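Possible sortase-like protein (Corynebacterium diphtheriae, PDB 5UUS) is probably a class E-type sortase, a membrane-bound cysteine transpeptidase thought to cleave sorting signals through an acyl-thioester intermediate and join proteins to the cell surface. Local coordinates at residues Phe41-Ile46 and Asp52-Ile57; Asp135-Cys140 and Glu144-Ile149; Asp75-Gly80 and Ile171-Glu176; Thr116-Tyr121 and Ala224-Gly229. All coordinates share one frame; numbering follows the deposited sequence.

Contact 1 of 4, residues Phe41-Ile46 and Asp52-Ile57; sequences FARMYI and DFQFAI
Ile-57 lies against Phe-41, Ala-42 and Met-44 at one end of this strand pair and buries more surface in it than any other residue. Its CG1 stands beside its own backbone N (chi1 -60°), which carries CD1 over the Met-44 chain, 3.8 Å from Met-44 CB, with the two side chains at about a right angle. The CG2 branch turns the other way and meets the Phe-41 ring, CG2 4.0 Å from Phe-41 CE1. Both backbone polar atoms of Ile-57 are bonded: Phe-41 N donates to Ile-57 O, and Ile-57 N reaches Ala-42 O at 2.7 Å, almost straight at hydrogen but well above the carbonyl plane. Two residues thus face one, a classic beta bulge in the antiparallel hairpin of strands 40-45 and 54-59, part of the sortase beta-barrel. Beyond the bulge, Met-44 and Phe-55 form a hydrogen-bonded pair, with Met-44 N to Phe-55 O at 2.8 Å and a return bond from Phe-55 N. Met-44 and Ile-57 share the inner face with Ile-110, Phe-85 and Val-87 of adjoining strands. Toward the turn, Phe-53 lies alongside Ile-46, Phe-53 CE2 3.7 Å from Ile-46 CG1, while Phe-55 CE2 sits over one face of the Phe-53 ring, offset toward the rim. On the outer face Gln-54 runs beside Tyr-45 and Arg-43; its NE2 packs 3.6 Å from Arg-43 CD, with amide and guanidinium planes 30° apart. The Tyr-45 hydroxyl is hydrogen-bonded to Glu-113 on strand 109-114.

Contact 2 of 4, residues Asp135-Cys140 and Glu144-Ile149; sequences DEAMGC and EQAERI. With EDO (1,2-ethanediol), chain G.
Ala-146 CB meets both Ala-137 CB and Met-138 SD where helix 143-151 faces the end of helix 130-137. Met-138 starts with CG beside its backbone N (chi1 -76°); the bend at chi2 (-63°) brings SD to 3.6 Å from Ala-146 CB, and the bend at chi3 sets the direction of the terminal methyl CE. Ala-137 CB faces Ala-146 CB at 4.0 Å, and the small methyls let the backbones come within 5.2 Å at their CA atoms. One turn further on, Ile-149 extends CG1 and CD1 toward the same Ala-137 methyl, with CD1 4.2 Å from Ala-137 CB. Helices 130-137 and 143-151 form a helical excursion from the sortase beta-barrel, between strands 117-123 and 160-163, and the connection between them carries Cys-140, joined by a disulfide to Cys-107. Ile-149 and Gln-145 also touch Met-210 of strand 204-216, which places helix 143-151 against the sheet. Arg-148 belongs to another side of its helix: its chain bends at chi3 (77°), and NE gives a hydrogen bond of 3.1 Å to O2 of an ethanediol, probably from the crystallisation liquor, at the guanidinium edge. Salt bridges from its two terminal nitrogens to Asp-153 and Glu-187 probably fix the rotation of the group.

Contact 3 of 4, residues Asp75-Gly80 and Ile171-Glu176; sequences DTQLPG and ISALPE
Thr-76 and Gln-77 reach across to Ile-171 and Ala-173 where two loops of the sortase beta-barrel meet, one leading from strand 71-72 into strand 83-88, the other from strand 160-163 into strand 188-193. Thr-76 comes first and offers its methyl: CG2 lies beside the backbone N, opposite the carbonyl carbon, and packs 4.0 Å from Ile-171 CD1 with the side chains at about a right angle. The same methyl lies 3.7 Å from Ile-171 O. The Thr-76 hydroxyl is turned back into its own loop, where OG1 is hydrogen-bonded to Tyr-73 O. Gln-77 follows. Its chain folds over at chi2 (68°), bringing the amide oxygen OE1 to the second loop, 3.6 Å from Ala-173 CA and close to the Ala-173 methyl. OE1 also accepts from Asn-84 N on strand 83-88, while Ser-172 O is bonded to the side chain of the same asparagine, so Asn-84 ties both loops to the strand. Further along, Pro-79 packs on Phe-85 and Val-112. A water bridges the loops directly, donating to Gln-77 OE1 at 2.8 Å and to Ile-171 O at 2.9 Å.

Contact 4 of 4, residues Thr116-Tyr121 and Ala224-Gly229; sequences TSWSVY and AALEEG
The 3-10 turn 224-227 lies over strand 117-121 without pairing with it, its closest CA pair, Val-120 and Ala-225, 7.4 Å apart, with side chains filling the gap. Within the turn, Glu-227 N bonds back to Ala-224 O and Glu-228 N to Ala-225 O, which sets Ala-225 and Leu-226 side by side with both CB atoms directed at the strand. From the strand, the alternate residues Trp-118 and Val-120 point the same way to meet them. Val-120 has CG1 anti to its backbone N (chi1 176°) and CG2 beside that N, a fork that receives the Ala-225 methyl: Ala-225 CB is 4.1 Å from Val-120 CG1 and 4.2 Å from CG2. Leu-226 crosses Trp-118 at about a right angle. Its CD1 touches the six-membered part of the indole at the end remote from the pyrrole nitrogen, 4.0 Å from Trp-118 CZ3 and 4.1 Å from CH2. The indole also packs on Lys-222 and Pro-223 just ahead of the turn, as well as on Val-111 and Glu-113 of strand 109-114. Pro-223 touches Val-120 too, and Ala-225 lies on Ala-109, so the turn spans neighbouring strands. Past the apolar patch, the Glu-228 carboxylate makes a salt bridge with Arg-122. The whole is a C-terminal tail folded back, after the last strand 204-216, over the outside of the sortase beta-barrel, where its apolar 3-10 turn covers one patch of the sheet.

How the contacts relate
Contacts 1 and 4 reach the same sheet and touch one another: Tyr-45 of the hairpin packs on Trp-118 and Leu-226, so the tail also covers part of the strand pair. Contact 1 alone is built on backbone hydrogen bonds; it is partly buried, Met-44 and Ile-57 lying inside and the Arg-43 and Gln-54 face exposed. Contacts 2, 3 and 4 are small: 2 and 4 are buried and purely apolar across their segments, whereas contact 3, partly buried between loops, adds a water bridge. Contact 3 meets contact 1 through Leu-78 and Pro-79 on Phe-41, and contact 4 through a probable hydrogen bond from Gly-80 N to Tyr-121 OH. Contact 2 stands apart, farthest from the chain's centre, with helices instead of barrel strands.

Contact 1 of 4, residues Phe41-Ile46 and Asp52-Ile57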
loop_
_atom_site.group_PDB
_atom_site.type_symbol
_atom_site.label_atom_id
_atom_site.label_comp_id
_atom_site.label_asym_id
_atom_site.label_seq_id
_atom_site.Cartn_x
_atom_site.Cartn_y
_atom_site.Cartn_z
ATOM N N PHE A 41 -12.857 4.622 -3.835
ATOM C CA PHE A 41 -13.254 4.388 -2.431
ATOM C C PHE A 41 -12.151 4.831 -1.479
ATOM O O PHE A 41 -12.300 4.746 -0.260
ATOM C CB PHE A 41 -13.571 2.911 -2.186
ATOM C CG PHE A 41 -12.367 2.003 -2.304
ATOM C CD1 PHE A 41 -11.929 1.568 -3.554
ATOM C CD2 PHE A 41 -11.682 1.592 -1.175
ATOM C CE1 PHE A 41 -10.814 0.747 -3.681
ATOM C CE2 PHE A 41 -10.563 0.765 -1.285
ATOM C CZ PHE A 41 -10.135 0.340 -2.546
ATOM N N ALA A 42 -11.022 5.277 -2.033
ATOM C CA ALA A 42 -9.908 5.691 -1.184
ATOM C C ALA A 42 -9.002 6.671 -1.895
ATOM O O ALA A 42 -9.125 6.891 -3.101
ATOM C CB ALA A 42 -9.103 4.484 -0.710
ATOM N N ARG A 43 -8.107 7.273 -1.125
ATOM C CA ARG A 43 -7.165 8.226 -1.658
ATOM C C ARG A 43 -5.793 7.939 -1.070
ATOM O O ARG A 43 -5.681 7.666 0.123
ATOM C CB ARG A 43 -7.602 9.642 -1.338
ATOM C CG ARG A 43 -6.705 10.690 -1.913
ATOM C CD ARG A 43 -7.276 12.067 -1.647
ATOM N NE ARG A 43 -8.576 12.264 -2.275
ATOM C CZ ARG A 43 -9.582 12.918 -1.705
ATOM N NH1 ARG A 43 -9.442 13.413 -0.479
ATOM N NH2 ARG A 43 -10.733 13.063 -2.351
ATOM N N MET A 44 -4.750 8.003 -1.897
ATOM C CA MET A 44 -3.400 7.772 -1.368
ATOM C C MET A 44 -2.481 8.968 -1.569
ATOM O O MET A 44 -2.574 9.677 -2.569
ATOM C CB MET A 44 -2.754 6.514 -1.985
ATOM C CG MET A 44 -2.543 6.543 -3.502
ATOM S SD MET A 44 -1.650 5.046 -4.067
ATOM C CE MET A 44 0.006 5.358 -3.475
ATOM N N TYR A 45 -1.611 9.174 -0.584
ATOM C CA TYR A 45 -0.623 10.235 -0.591
ATOM C C TYR A 45 0.776 9.644 -0.340
ATOM O O TYR A 45 0.947 8.749 0.492
ATOM C CB TYR A 45 -0.900 11.278 0.494
ATOM C CG TYR A 45 -2.309 11.785 0.623
ATOM C CD1 TYR A 45 -3.311 10.992 1.174
ATOM C CD2 TYR A 45 -2.620 13.089 0.280
ATOM C CE1 TYR A 45 -4.610 11.486 1.329
ATOM C CE2 TYR A 45 -3.913 13.588 0.426
ATOM C CZ TYR A 45 -4.898 12.776 0.953
ATOM O OH TYR A 45 -6.175 13.267 1.109
ATOM N N ILE A 46 1.773 10.192 -1.023
ATOM C CA ILE A 46 3.166 9.848 -0.749
ATOM C C ILE A 46 3.919 11.149 -0.503
ATOM O O ILE A 46 4.350 11.793 -1.461
ATOM C CB ILE A 46 3.797 9.069 -1.913
ATOM C CG1 ILE A 46 2.945 7.829 -2.229
ATOM C CG2 ILE A 46 5.250 8.712 -1.580
ATOM C CD1 ILE A 46 3.563 6.872 -3.259
ATOM N N ASP A 52 1.414 17.704 -3.589
ATOM C CA ASP A 52 0.518 17.629 -4.731
ATOM C C ASP A 52 0.269 16.181 -5.175
ATOM O O ASP A 52 -0.669 15.903 -5.930
ATOM C CB ASP A 52 1.079 18.459 -5.888
ATOM C CG ASP A 52 1.095 19.948 -5.579
ATOM O OD1 ASP A 52 0.297 20.384 -4.722
ATOM O OD2 ASP A 52 1.898 20.679 -6.196
ATOM N N PHE A 53 1.097 15.251 -4.697
ATOM C CA PHE A 53 0.933 13.854 -5.086
ATOM C C PHE A 53 -0.208 13.216 -4.305
ATOM O O PHE A 53 -0.081 12.941 -3.118
ATOM C CB PHE A 53 2.222 13.054 -4.869
ATOM C CG PHE A 53 2.173 11.657 -5.448
ATOM C CD1 PHE A 53 2.737 11.387 -6.691
ATOM C CD2 PHE A 53 1.560 10.620 -4.755
ATOM C CE1 PHE A 53 2.693 10.113 -7.227
ATOM C CE2 PHE A 53 1.507 9.342 -5.287
ATOM C CZ PHE A 53 2.074 9.096 -6.529
ATOM N N GLN A 54 -1.325 12.992 -4.982
ATOM C CA GLN A 54 -2.445 12.273 -4.388
ATOM C C GLN A 54 -3.283 11.692 -5.507
ATOM O O GLN A 54 -3.482 12.312 -6.555
ATOM C CB GLN A 54 -3.290 13.181 -3.487
ATOM C CG GLN A 54 -3.947 14.322 -4.198
ATOM C CD GLN A 54 -4.721 15.195 -3.247
ATOM O OE1 GLN A 54 -4.138 15.971 -2.488
ATOM N NE2 GLN A 54 -6.043 15.059 -3.260
ATOM N N PHE A 55 -3.731 10.473 -5.298
ATOM C CA PHE A 55 -4.515 9.789 -6.298
ATOM C C PHE A 55 -5.691 9.110 -5.632
ATOM O O PHE A 55 -5.535 8.535 -4.567
ATOM C CB PHE A 55 -3.666 8.761 -7.010
ATOM C CG PHE A 55 -2.736 9.360 -8.032
ATOM C CD1 PHE A 55 -3.155 9.526 -9.342
ATOM C CD2 PHE A 55 -1.455 9.763 -7.669
ATOM C CE1 PHE A 55 -2.301 10.080 -10.296
ATOM C CE2 PHE A 55 -0.593 10.328 -8.611
ATOM C CZ PHE A 55 -1.021 10.482 -9.917
ATOM N N ALA A 56 -6.846 9.167 -6.276
ATOM C CA ALA A 56 -7.967 8.339 -5.894
ATOM C C ALA A 56 -7.654 6.886 -6.239
ATOM O O ALA A 56 -6.985 6.581 -7.244
ATOM C CB ALA A 56 -9.249 8.807 -6.594
ATOM N N ILE A 57 -8.120 5.983 -5.394
ATOM C CA ILE A 57 -7.991 4.579 -5.690
ATOM C C ILE A 57 -9.341 4.026 -6.042
ATOM O O ILE A 57 -10.301 4.248 -5.321
ATOM C CB ILE A 57 -7.388 3.821 -4.517
ATOM C CG1 ILE A 57 -5.998 4.395 -4.201
ATOM C CG2 ILE A 57 -7.317 2.336 -4.823
ATOM C CD1 ILE A 57 -5.437 3.918 -2.860
#

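Contact 2 of 4, residues Asp135-Cys140 and Glu144-Ile149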
loop_
_atom_site.group_PDB
_atom_site.type_symbol
_atom_site.label_atom_id
_atom_site.label_comp_id
_atom_site.label_asym_id
_atom_site.label_seq_id
_atom_site.Cartn_x
_atom_site.Cartn_y
_atom_site.Cartn_z
ATOM N N ASP A 135 18.345 -2.873 11.338
ATOM C CA ASP A 135 18.615 -1.488 11.657
ATOM C C ASP A 135 17.751 -0.554 10.814
ATOM O O ASP A 135 17.279 0.474 11.301
ATOM C CB ASP A 135 20.096 -1.165 11.444
ATOM C CG ASP A 135 21.008 -1.929 12.390
ATOM O OD1 ASP A 135 20.566 -2.303 13.505
ATOM O OD2 ASP A 135 22.182 -2.139 12.011
ATOM N N GLU A 136 17.547 -0.897 9.552
ATOM C CA GLU A 136 16.711 -0.048 8.706
ATOM C C GLU A 136 15.248 -0.106 9.152
ATOM O O GLU A 136 14.539 0.913 9.157
ATOM C CB GLU A 136 16.840 -0.445 7.236
ATOM C CG GLU A 136 18.197 -0.101 6.647
ATOM C CD GLU A 136 18.382 -0.614 5.236
ATOM O OE1 GLU A 136 17.477 -1.306 4.720
ATOM O OE2 GLU A 136 19.445 -0.332 4.647
ATOM N N ALA A 137 14.807 -1.297 9.537
ATOM C CA ALA A 137 13.437 -1.489 9.966
ATOM C C ALA A 137 13.190 -0.796 11.303
ATOM O O ALA A 137 12.107 -0.246 11.545
ATOM C CB ALA A 137 13.120 -2.962 10.042
ATOM N N MET A 138 14.212 -0.778 12.151
ATOM C CA MET A 138 14.120 -0.119 13.455
ATOM C C MET A 138 13.939 1.395 13.355
ATOM O O MET A 138 13.607 2.040 14.333
ATOM C CB MET A 138 15.360 -0.425 14.298
ATOM C CG MET A 138 15.355 -1.821 14.890
ATOM S SD MET A 138 13.986 -2.031 16.030
ATOM C CE MET A 138 14.227 -0.616 17.097
ATOM N N GLY A 139 14.147 1.949 12.169
ATOM C CA GLY A 139 13.940 3.364 11.945
ATOM C C GLY A 139 12.482 3.817 11.970
ATOM O O GLY A 139 12.220 4.997 12.198
ATOM N N CYS A 140 11.532 2.913 11.735
ATOM C CA CYS A 140 10.124 3.333 11.695
ATOM C C CYS A 140 9.117 2.258 12.097
ATOM O O CYS A 140 7.943 2.550 12.230
ATOM C CB CYS A 140 9.765 3.842 10.294
ATOM S SG CYS A 140 10.007 2.631 8.999
ATOM N N GLU A 144 9.095 -5.327 17.574
ATOM C CA GLU A 144 8.465 -6.587 17.192
ATOM C C GLU A 144 8.322 -6.739 15.666
ATOM O O GLU A 144 8.651 -7.784 15.104
ATOM C CB GLU A 144 7.096 -6.712 17.869
ATOM C CG GLU A 144 7.173 -6.766 19.408
ATOM C CD GLU A 144 7.436 -5.401 20.088
ATOM O OE1 GLU A 144 7.279 -4.331 19.449
ATOM O OE2 GLU A 144 7.811 -5.405 21.281
ATOM N N GLN A 145 7.823 -5.708 14.987
ATOM C CA GLN A 145 7.811 -5.744 13.524
ATOM C C GLN A 145 9.219 -5.919 12.937
ATOM O O GLN A 145 9.413 -6.693 12.006
ATOM C CB GLN A 145 7.172 -4.478 12.962
ATOM C CG GLN A 145 5.651 -4.448 13.137
ATOM C CD GLN A 145 5.072 -3.140 12.644
ATOM O OE1 GLN A 145 5.636 -2.080 12.894
ATOM N NE2 GLN A 145 3.937 -3.208 11.952
ATOM N N ALA A 146 10.196 -5.202 13.484
ATOM C CA ALA A 146 11.561 -5.311 12.975
ATOM C C ALA A 146 12.068 -6.745 13.059
ATOM O O ALA A 146 12.786 -7.211 12.153
ATOM C CB ALA A 146 12.481 -4.378 13.726
ATOM N N GLU A 147 11.708 -7.452 14.133
ATOM C CA GLU A 147 12.153 -8.839 14.278
ATOM C C GLU A 147 11.483 -9.724 13.263
ATOM O O GLU A 147 12.151 -10.553 12.644
ATOM C CB GLU A 147 11.891 -9.378 15.678
ATOM C CG GLU A 147 12.795 -8.756 16.717
ATOM C CD GLU A 147 12.597 -9.348 18.105
ATOM O OE1 GLU A 147 12.161 -10.521 18.198
ATOM O OE2 GLU A 147 12.875 -8.637 19.100
ATOM N N ARG A 148 10.174 -9.554 13.089
ATOM C CA ARG A 148 9.445 -10.310 12.065
ATOM C C ARG A 148 9.977 -10.055 10.646
ATOM O O ARG A 148 10.071 -10.969 9.837
ATOM C CB ARG A 148 7.958 -9.968 12.111
ATOM C CG ARG A 148 7.307 -10.180 13.452
ATOM C CD ARG A 148 5.791 -10.036 13.293
ATOM N NE ARG A 148 5.238 -11.240 12.676
ATOM C CZ ARG A 148 3.962 -11.412 12.336
ATOM N NH1 ARG A 148 3.578 -12.566 11.825
ATOM N NH2 ARG A 148 3.075 -10.437 12.497
ATOM N N ILE A 149 10.321 -8.803 10.358
ATOM C CA ILE A 149 10.903 -8.430 9.067
ATOM C C ILE A 149 12.281 -9.046 8.871
ATOM O O ILE A 149 12.652 -9.433 7.752
ATOM C CB ILE A 149 10.997 -6.888 8.928
ATOM C CG1 ILE A 149 9.580 -6.287 8.755
ATOM C CG2 ILE A 149 11.949 -6.483 7.783
ATOM C CD1 ILE A 149 9.506 -4.778 9.006
HETATM C C1 EDO G . 5.914 -15.742 14.114
HETATM O O1 EDO G . 6.979 -16.702 14.242
HETATM C C2 EDO G . 6.450 -14.304 14.134
HETATM O O2 EDO G . 6.871 -13.868 12.827
#

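Contact 3 of 4, residues Asp75-Gly80 and Ile171-Glu176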
loop_
_atom_site.group_PDB
_atom_site.type_symbol
_atom_site.label_atom_id
_atom_site.label_comp_id
_atom_site.label_asym_id
_atom_site.label_seq_id
_atom_site.Cartn_x
_atom_site.Cartn_y
_atom_site.Cartn_z
ATOM N N ASP A 75 -9.712 -9.181 -5.030
ATOM C CA ASP A 75 -9.752 -10.215 -3.998
ATOM C C ASP A 75 -8.725 -9.995 -2.876
ATOM O O ASP A 75 -8.497 -10.883 -2.082
ATOM C CB ASP A 75 -9.569 -11.592 -4.640
ATOM C CG ASP A 75 -10.695 -11.928 -5.617
ATOM O OD1 ASP A 75 -11.869 -11.611 -5.298
ATOM O OD2 ASP A 75 -10.409 -12.492 -6.703
ATOM N N THR A 76 -8.121 -8.813 -2.799
ATOM C CA THR A 76 -7.138 -8.565 -1.750
ATOM C C THR A 76 -7.740 -7.736 -0.610
ATOM O O THR A 76 -8.870 -7.278 -0.715
ATOM C CB THR A 76 -5.896 -7.855 -2.311
ATOM O OG1 THR A 76 -6.208 -6.488 -2.620
ATOM C CG2 THR A 76 -5.419 -8.584 -3.583
ATOM N N GLN A 77 -6.976 -7.527 0.460
ATOM C CA GLN A 77 -7.508 -6.860 1.634
ATOM C C GLN A 77 -7.633 -5.382 1.361
ATOM O O GLN A 77 -7.163 -4.890 0.341
ATOM C CB GLN A 77 -6.627 -7.124 2.863
ATOM C CG GLN A 77 -6.827 -8.529 3.464
ATOM C CD GLN A 77 -6.321 -9.679 2.560
ATOM O OE1 GLN A 77 -5.147 -9.740 2.175
ATOM N NE2 GLN A 77 -7.217 -10.604 2.239
ATOM N N LEU A 78 -8.297 -4.686 2.272
ATOM C CA LEU A 78 -8.603 -3.276 2.131
ATOM C C LEU A 78 -7.729 -2.508 3.131
ATOM O O LEU A 78 -7.044 -3.122 3.940
ATOM C CB LEU A 78 -10.115 -3.049 2.354
ATOM C CG LEU A 78 -11.004 -3.612 1.235
ATOM C CD1 LEU A 78 -12.521 -3.631 1.657
ATOM C CD2 LEU A 78 -10.812 -2.790 -0.028
ATOM N N PRO A 79 -7.724 -1.170 3.074
ATOM C CA PRO A 79 -6.745 -0.438 3.886
ATOM C C PRO A 79 -6.869 -0.674 5.384
ATOM O O PRO A 79 -7.984 -0.647 5.895
ATOM C CB PRO A 79 -7.053 1.030 3.542
ATOM C CG PRO A 79 -7.577 0.972 2.156
ATOM C CD PRO A 79 -8.403 -0.287 2.114
ATOM N N GLY A 80 -5.746 -0.894 6.074
ATOM C CA GLY A 80 -5.769 -1.068 7.517
ATOM C C GLY A 80 -5.963 -2.505 7.965
ATOM O O GLY A 80 -5.877 -2.822 9.143
ATOM N N ILE A 171 0.516 -10.469 -4.479
ATOM C CA ILE A 171 -0.664 -9.829 -3.868
ATOM C C ILE A 171 -1.375 -10.749 -2.845
ATOM O O ILE A 171 -2.441 -10.398 -2.331
ATOM C CB ILE A 171 -1.694 -9.362 -4.953
ATOM C CG1 ILE A 171 -2.344 -10.548 -5.656
ATOM C CG2 ILE A 171 -1.026 -8.468 -6.025
ATOM C CD1 ILE A 171 -3.443 -10.139 -6.645
ATOM N N SER A 172 -0.766 -11.893 -2.518
ATOM C CA SER A 172 -1.296 -12.792 -1.477
ATOM C C SER A 172 -1.241 -12.170 -0.094
ATOM O O SER A 172 -0.376 -11.328 0.170
ATOM C CB SER A 172 -0.524 -14.110 -1.456
ATOM O OG SER A 172 -0.870 -14.882 -2.588
ATOM N N ALA A 173 -2.157 -12.596 0.783
ATOM C CA ALA A 173 -2.308 -12.004 2.124
ATOM C C ALA A 173 -0.958 -11.915 2.839
ATOM O O ALA A 173 -0.614 -10.907 3.427
ATOM C CB ALA A 173 -3.294 -12.820 2.940
ATOM N N LEU A 174 -0.184 -12.992 2.743
ATOM C CA LEU A 174 1.208 -12.975 3.146
ATOM C C LEU A 174 2.025 -13.007 1.852
ATOM O O LEU A 174 2.047 -14.040 1.167
ATOM C CB LEU A 174 1.532 -14.169 4.046
ATOM C CG LEU A 174 2.994 -14.297 4.480
ATOM C CD1 LEU A 174 3.377 -13.092 5.331
ATOM C CD2 LEU A 174 3.223 -15.604 5.245
ATOM N N PRO A 175 2.672 -11.876 1.498
ATOM C CA PRO A 175 3.218 -11.753 0.126
ATOM C C PRO A 175 4.285 -12.792 -0.222
ATOM O O PRO A 175 5.042 -13.229 0.651
ATOM C CB PRO A 175 3.811 -10.335 0.080
ATOM C CG PRO A 175 3.727 -9.780 1.467
ATOM C CD PRO A 175 2.769 -10.628 2.273
ATOM N N GLU A 176 4.294 -13.195 -1.494
ATOM C CA GLU A 176 5.220 -14.201 -2.038
ATOM C C GLU A 176 5.221 -15.521 -1.267
ATOM O O GLU A 176 6.270 -16.147 -1.074
ATOM C CB GLU A 176 6.635 -13.623 -2.102
ATOM C CG GLU A 176 6.719 -12.464 -3.111
ATOM C CD GLU A 176 6.543 -11.116 -2.452
ATOM O OE1 GLU A 176 7.177 -10.870 -1.389
ATOM O OE2 GLU A 176 5.763 -10.296 -2.986
HETATM O O HOH W 1 -4.634 -10.544 -0.416
#

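Contact 4 of 4, residues Thr116-Tyr121 and Ala224-Gly229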
loop_
_atom_site.group_PDB
_atom_site.type_symbol
_atom_site.label_atom_id
_atom_site.label_comp_id
_atom_site.label_asym_id
_atom_site.label_seq_id
_atom_site.Cartn_x
_atom_site.Cartn_y
_atom_site.Cartn_z
ATOM N N THR A 116 -13.834 6.365 6.192
ATOM C CA THR A 116 -13.925 6.232 7.632
ATOM C C THR A 116 -12.583 6.211 8.359
ATOM O O THR A 116 -12.570 6.163 9.586
ATOM C CB THR A 116 -14.673 4.933 8.022
ATOM O OG1 THR A 116 -13.983 3.819 7.456
ATOM C CG2 THR A 116 -16.099 4.926 7.499
ATOM N N SER A 117 -11.450 6.248 7.649
ATOM C CA SER A 117 -10.202 5.954 8.341
ATOM C C SER A 117 -8.957 6.552 7.680
ATOM O O SER A 117 -8.986 6.956 6.520
ATOM C CB SER A 117 -10.011 4.439 8.444
ATOM O OG SER A 117 -9.700 3.899 7.160
ATOM N N TRP A 118 -7.869 6.589 8.451
ATOM C CA TRP A 118 -6.538 6.927 7.942
ATOM C C TRP A 118 -5.631 5.739 8.239
ATOM O O TRP A 118 -5.708 5.179 9.336
ATOM C CB TRP A 118 -5.975 8.198 8.608
ATOM C CG TRP A 118 -6.619 9.474 8.189
ATOM C CD1 TRP A 118 -7.619 10.168 8.860
ATOM C CD2 TRP A 118 -6.315 10.246 7.016
ATOM N NE1 TRP A 118 -7.944 11.306 8.160
ATOM C CE2 TRP A 118 -7.166 11.381 7.024
ATOM C CE3 TRP A 118 -5.409 10.087 5.953
ATOM C CZ2 TRP A 118 -7.131 12.356 6.020
ATOM C CZ3 TRP A 118 -5.365 11.060 4.953
ATOM C CH2 TRP A 118 -6.222 12.181 4.996
ATOM N N SER A 119 -4.801 5.348 7.259
ATOM C CA SER A 119 -3.792 4.307 7.430
ATOM C C SER A 119 -2.439 4.879 7.011
ATOM O O SER A 119 -2.358 5.648 6.052
ATOM C CB SER A 119 -4.105 3.062 6.583
ATOM O OG SER A 119 -5.388 2.557 6.852
ATOM N N VAL A 120 -1.392 4.514 7.739
ATOM C CA VAL A 120 -0.046 4.850 7.322
ATOM C C VAL A 120 0.693 3.557 7.120
ATOM O O VAL A 120 0.795 2.752 8.053
ATOM C CB VAL A 120 0.693 5.704 8.362
ATOM C CG1 VAL A 120 2.150 5.943 7.925
ATOM C CG2 VAL A 120 -0.059 7.017 8.577
ATOM N N TYR A 121 1.188 3.362 5.904
ATOM C CA TYR A 121 2.120 2.282 5.601
ATOM C C TYR A 121 3.530 2.834 5.398
ATOM O O TYR A 121 3.701 3.975 4.985
ATOM C CB TYR A 121 1.693 1.529 4.354
ATOM C CG TYR A 121 0.374 0.810 4.446
ATOM C CD1 TYR A 121 -0.820 1.469 4.156
ATOM C CD2 TYR A 121 0.320 -0.547 4.772
ATOM C CE1 TYR A 121 -2.049 0.794 4.215
ATOM C CE2 TYR A 121 -0.901 -1.228 4.827
ATOM C CZ TYR A 121 -2.079 -0.545 4.549
ATOM O OH TYR A 121 -3.291 -1.203 4.582
ATOM N N ALA A 224 0.287 12.564 11.156
ATOM C CA ALA A 224 1.461 13.418 11.141
ATOM C C ALA A 224 2.359 13.091 9.958
ATOM O O ALA A 224 3.157 13.925 9.524
ATOM C CB ALA A 224 2.227 13.265 12.427
ATOM N N ALA A 225 2.231 11.875 9.435
ATOM C CA ALA A 225 3.108 11.437 8.359
ATOM C C ALA A 225 2.945 12.322 7.124
ATOM O O ALA A 225 3.873 12.467 6.330
ATOM C CB ALA A 225 2.850 9.974 8.014
ATOM N N LEU A 226 1.769 12.930 6.980
ATOM C CA LEU A 226 1.484 13.811 5.842
ATOM C C LEU A 226 2.417 15.026 5.771
ATOM O O LEU A 226 2.629 15.587 4.697
ATOM C CB LEU A 226 0.013 14.269 5.900
ATOM C CG LEU A 226 -0.987 13.194 5.468
ATOM C CD1 LEU A 226 -2.432 13.613 5.719
ATOM C CD2 LEU A 226 -0.800 12.878 3.991
ATOM N N GLU A 227 2.987 15.415 6.914
ATOM C CA GLU A 227 3.852 16.599 7.009
ATOM C C GLU A 227 5.319 16.311 6.717
ATOM O O GLU A 227 6.158 17.205 6.805
ATOM C CB GLU A 227 3.746 17.217 8.402
ATOM C CG GLU A 227 2.357 17.162 9.002
ATOM C CD GLU A 227 1.325 17.865 8.142
ATOM O OE1 GLU A 227 1.709 18.811 7.414
ATOM O OE2 GLU A 227 0.132 17.467 8.199
ATOM N N GLU A 228 5.621 15.060 6.382
ATOM C CA GLU A 228 6.991 14.633 6.082
ATOM C C GLU A 228 7.480 15.014 4.670
ATOM O O GLU A 228 6.742 15.590 3.862
ATOM C CB GLU A 228 7.109 13.115 6.263
ATOM C CG GLU A 228 6.911 12.664 7.676
ATOM C CD GLU A 228 6.909 11.163 7.815
ATOM O OE1 GLU A 228 7.223 10.462 6.819
ATOM O OE2 GLU A 228 6.579 10.683 8.924
ATOM N N GLY A 229 8.732 14.678 4.382
ATOM C CA GLY A 229 9.311 14.960 3.084
ATOM C C GLY A 229 9.849 16.372 2.981
ATOM O O GLY A 229 10.727 16.651 2.158
ATOM O OXT GLY A 229 9.423 17.265 3.720
#